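Local coordinates for protein beta-L-arabinobiosidase (Bacteroides thetaiotaomicron, PDB 5MQR) that is a glycoside hydrolase of plant pectin breakdown in a gut bacterium, probably cleaving L-arabinose-containing parts of the polysaccharide, at residues E120-P125 and V188-K193. Sequence-based numbering, arbitrary orientation.
Sequences EIVFPP and VVREIK
Arg190 reaches across to the backbone of Val122 and makes the one direct hydrogen bond between 120-125 and 188-193. Arg190 NH1 donates to Val122 O at 2.8 Å, with an N-H...O angle of 158°. The acceptor lies close to the guanidinium plane, but the donor stands tilted 31° out of the carbonyl plane. A water links the same NH1 weakly to Ile121 O. Arg190 NH2 donates to Gly199 O, and NE is also hydrogen-bonded, so the head group is held on several sides. The side chain bends at chi3 (-53°), which turns the guanidinium toward the Val122 carbonyl.

Val122 and Phe123 both face Thr105 in a classic beta bulge. It lies at the edge of the antiparallel sheet 74-83, 86-94, 104-110 and 120-123. Residues 186-192 form an inner strand of the next four-stranded antiparallel sheet in chain order. The contact therefore joins two successive sheets, consistent with neighbouring blades of the N-terminal beta propeller.

The apolar part is centred on Phe123. Val188 CG2 sits over one ring face, offset toward the rim, in a CH-pi contact 3.7 Å from the centroid of the Phe123 ring. The nearest ring atom to Val188 CG2 is Phe123 CD1, at 3.4 Å. The far edge of the ring meets backbone: Phe123 CZ is 3.9 Å from Arg190 N, with Val189 C also near the ring plane. Tyr169 of strand 163-170 touches both Phe123 and Val188.

The aliphatic part of Arg190 packs here too. Arg190 CD lies 3.9 Å from Phe123 CE1 and 3.8 Å from Val122 CG2. A leucine in place of Arg190 would probably leave the Val122 and Gly199 carbonyls without their guanidinium donors.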
ATOM      1  N   GLU A 120     -38.102   6.242  12.347  1.00 31.68           N
ATOM      2  CA  GLU A 120     -39.278   7.071  12.337  1.00 33.12           C
ATOM      3  C   GLU A 120     -40.061   6.602  11.107  1.00 32.03           C
ATOM      4  O   GLU A 120     -39.469   6.453  10.036  1.00 31.31           O
ATOM      5  CB  GLU A 120     -38.808   8.515  12.165  1.00 35.85           C
ATOM      6  CG  GLU A 120     -39.423   9.542  13.082  1.00 39.46           C
ATOM      7  CD  GLU A 120     -39.020  10.969  12.700  1.00 42.04           C
ATOM      8  OE1 GLU A 120     -37.803  11.227  12.538  1.00 43.86           O
ATOM      9  OE2 GLU A 120     -39.923  11.824  12.553  1.00 45.12           O
ATOM     10  N   ILE A 121     -41.368   6.377  11.233  1.00 31.03           N
ATOM     11  CA  ILE A 121     -42.170   5.966  10.075  1.00 30.49           C
ATOM     12  C   ILE A 121     -42.230   7.135   9.084  1.00 30.64           C
ATOM     13  O   ILE A 121     -42.697   8.225   9.429  1.00 32.03           O
ATOM     14  CB  ILE A 121     -43.594   5.512  10.464  1.00 30.85           C
ATOM     15  CG1 ILE A 121     -43.542   4.254  11.363  1.00 30.50           C
ATOM     16  CG2 ILE A 121     -44.433   5.203   9.222  1.00 30.86           C
ATOM     17  CD1 ILE A 121     -44.791   4.039  12.193  1.00 30.86           C
ATOM     18  N   VAL A 122     -41.738   6.910   7.868  1.00 29.37           N
ATOM     19  CA  VAL A 122     -41.640   7.972   6.854  1.00 29.23           C
ATOM     20  C   VAL A 122     -42.685   7.774   5.740  1.00 29.09           C
ATOM     21  O   VAL A 122     -43.193   8.743   5.208  1.00 29.08           O
ATOM     22  CB  VAL A 122     -40.179   8.143   6.351  1.00 28.74           C
ATOM     23  CG1 VAL A 122     -39.693   6.944   5.541  1.00 28.07           C
ATOM     24  CG2 VAL A 122     -40.020   9.430   5.567  1.00 29.35           C
ATOM     25  N   PHE A 123     -43.014   6.524   5.418  1.00 29.00           N
ATOM     26  CA  PHE A 123     -44.221   6.204   4.649  1.00 29.79           C
ATOM     27  C   PHE A 123     -45.007   5.130   5.419  1.00 30.39           C
ATOM     28  O   PHE A 123     -44.483   4.049   5.643  1.00 30.17           O
ATOM     29  CB  PHE A 123     -43.868   5.742   3.243  1.00 29.38           C
ATOM     30  CG  PHE A 123     -43.154   6.793   2.424  1.00 29.28           C
ATOM     31  CD1 PHE A 123     -43.793   7.968   2.081  1.00 29.73           C
ATOM     32  CD2 PHE A 123     -41.842   6.613   2.012  1.00 28.63           C
ATOM     33  CE1 PHE A 123     -43.162   8.938   1.337  1.00 29.61           C
ATOM     34  CE2 PHE A 123     -41.198   7.588   1.262  1.00 28.56           C
ATOM     35  CZ  PHE A 123     -41.866   8.751   0.926  1.00 29.16           C
ATOM     36  N   PRO A 124     -46.247   5.442   5.860  1.00 31.48           N
ATOM     37  CA  PRO A 124     -46.993   4.548   6.723  1.00 32.01           C
ATOM     38  C   PRO A 124     -47.811   3.502   5.945  1.00 32.69           C
ATOM     39  O   PRO A 124     -47.905   3.590   4.715  1.00 33.18           O
ATOM     40  CB  PRO A 124     -47.943   5.519   7.463  1.00 32.53           C
ATOM     41  CG  PRO A 124     -48.242   6.572   6.476  1.00 32.61           C
ATOM     42  CD  PRO A 124     -47.027   6.673   5.577  1.00 32.29           C
ATOM     43  N   PRO A 125     -48.417   2.530   6.661  1.00 32.73           N
ATOM     44  CA  PRO A 125     -49.343   1.566   6.045  1.00 33.03           C
ATOM     45  C   PRO A 125     -50.424   2.257   5.209  1.00 33.63           C
ATOM     46  O   PRO A 125     -50.955   3.299   5.625  1.00 33.49           O
ATOM     47  CB  PRO A 125     -49.975   0.872   7.253  1.00 33.16           C
ATOM     48  CG  PRO A 125     -48.948   0.983   8.331  1.00 32.66           C
ATOM     49  CD  PRO A 125     -48.283   2.307   8.114  1.00 32.72           C
ATOM     50  N   VAL A 188     -44.753   7.131  -4.017  1.00 31.32           N
ATOM     51  CA  VAL A 188     -44.942   8.330  -3.215  1.00 31.43           C
ATOM     52  C   VAL A 188     -43.598   8.953  -2.898  1.00 30.69           C
ATOM     53  O   VAL A 188     -42.569   8.290  -2.932  1.00 30.13           O
ATOM     54  CB  VAL A 188     -45.697   8.077  -1.887  1.00 31.44           C
ATOM     55  CG1 VAL A 188     -47.114   7.620  -2.173  1.00 32.15           C
ATOM     56  CG2 VAL A 188     -44.974   7.069  -0.992  1.00 30.84           C
ATOM     57  N   VAL A 189     -43.655  10.237  -2.580  1.00 30.84           N
ATOM     58  CA  VAL A 189     -42.500  11.046  -2.230  1.00 30.39           C
ATOM     59  C   VAL A 189     -42.882  11.972  -1.089  1.00 30.48           C
ATOM     60  O   VAL A 189     -44.052  12.326  -0.928  1.00 30.75           O
ATOM     61  CB  VAL A 189     -42.031  11.964  -3.386  1.00 30.57           C
ATOM     62  CG1 VAL A 189     -41.359  11.170  -4.485  1.00 30.42           C
ATOM     63  CG2 VAL A 189     -43.178  12.804  -3.950  1.00 31.49           C
ATOM     64  N   ARG A 190     -41.876  12.390  -0.334  1.00 30.17           N
ATOM     65  CA  ARG A 190     -42.001  13.535   0.565  1.00 30.71           C
ATOM     66  C   ARG A 190     -40.645  14.178   0.809  1.00 30.85           C
ATOM     67  O   ARG A 190     -39.617  13.517   0.720  1.00 29.74           O
ATOM     68  CB  ARG A 190     -42.655  13.125   1.885  1.00 30.42           C
ATOM     69  CG  ARG A 190     -41.754  12.409   2.873  1.00 29.57           C
ATOM     70  CD  ARG A 190     -42.576  11.721   3.962  1.00 29.65           C
ATOM     71  NE  ARG A 190     -43.505  12.646   4.602  1.00 30.35           N
ATOM     72  CZ  ARG A 190     -44.305  12.341   5.615  1.00 30.58           C
ATOM     73  NH1 ARG A 190     -44.321  11.123   6.146  1.00 30.58           N
ATOM     74  NH2 ARG A 190     -45.094  13.272   6.103  1.00 31.16           N
ATOM     75  N   GLU A 191     -40.656  15.471   1.107  1.00 32.12           N
ATOM     76  CA  GLU A 191     -39.434  16.190   1.348  1.00 32.58           C
ATOM     77  C   GLU A 191     -38.970  15.930   2.769  1.00 32.53           C
ATOM     78  O   GLU A 191     -39.784  15.873   3.686  1.00 32.16           O
ATOM     79  CB  GLU A 191     -39.637  17.685   1.144  1.00 33.75           C
ATOM     80  CG  GLU A 191     -38.326  18.456   1.318  1.00 34.33           C
ATOM     81  CD  GLU A 191     -38.344  19.837   0.706  1.00 35.24           C
ATOM     82  OE1 GLU A 191     -39.399  20.254   0.173  1.00 36.84           O
ATOM     83  OE2 GLU A 191     -37.296  20.507   0.761  1.00 35.08           O
ATOM     84  N   ILE A 192     -37.668  15.753   2.931  1.00 32.38           N
ATOM     85  CA  ILE A 192     -37.034  15.818   4.234  1.00 33.54           C
ATOM     86  C   ILE A 192     -36.373  17.205   4.408  1.00 34.89           C
ATOM     87  O   ILE A 192     -35.568  17.637   3.585  1.00 33.88           O
ATOM     88  CB  ILE A 192     -36.017  14.686   4.417  1.00 32.91           C
ATOM     89  CG1 ILE A 192     -36.730  13.322   4.401  1.00 32.61           C
ATOM     90  CG2 ILE A 192     -35.244  14.873   5.728  1.00 33.01           C
ATOM     91  CD1 ILE A 192     -35.813  12.174   4.028  1.00 32.18           C
ATOM     92  N   LYS A 193     -36.729  17.893   5.486  1.00 37.62           N
ATOM     93  CA  LYS A 193     -36.260  19.270   5.727  1.00 40.78           C
ATOM     94  C   LYS A 193     -35.047  19.331   6.646  1.00 41.30           C
ATOM     95  O   LYS A 193     -34.746  18.365   7.350  1.00 39.63           O
ATOM     96  CB  LYS A 193     -37.425  20.133   6.218  1.00 42.83           C
ATOM     97  CG  LYS A 193     -38.299  20.608   5.056  1.00 45.22           C
ATOM     98  CD  LYS A 193     -39.788  20.597   5.369  1.00 47.90           C
ATOM     99  CE  LYS A 193     -40.487  21.789   4.711  1.00 50.74           C
ATOM    100  NZ  LYS A 193     -41.942  21.846   5.034  1.00 52.10           N
TER
HETATM  101  O   HOH W   1     -45.704   8.632   8.071  1.00 46.39           O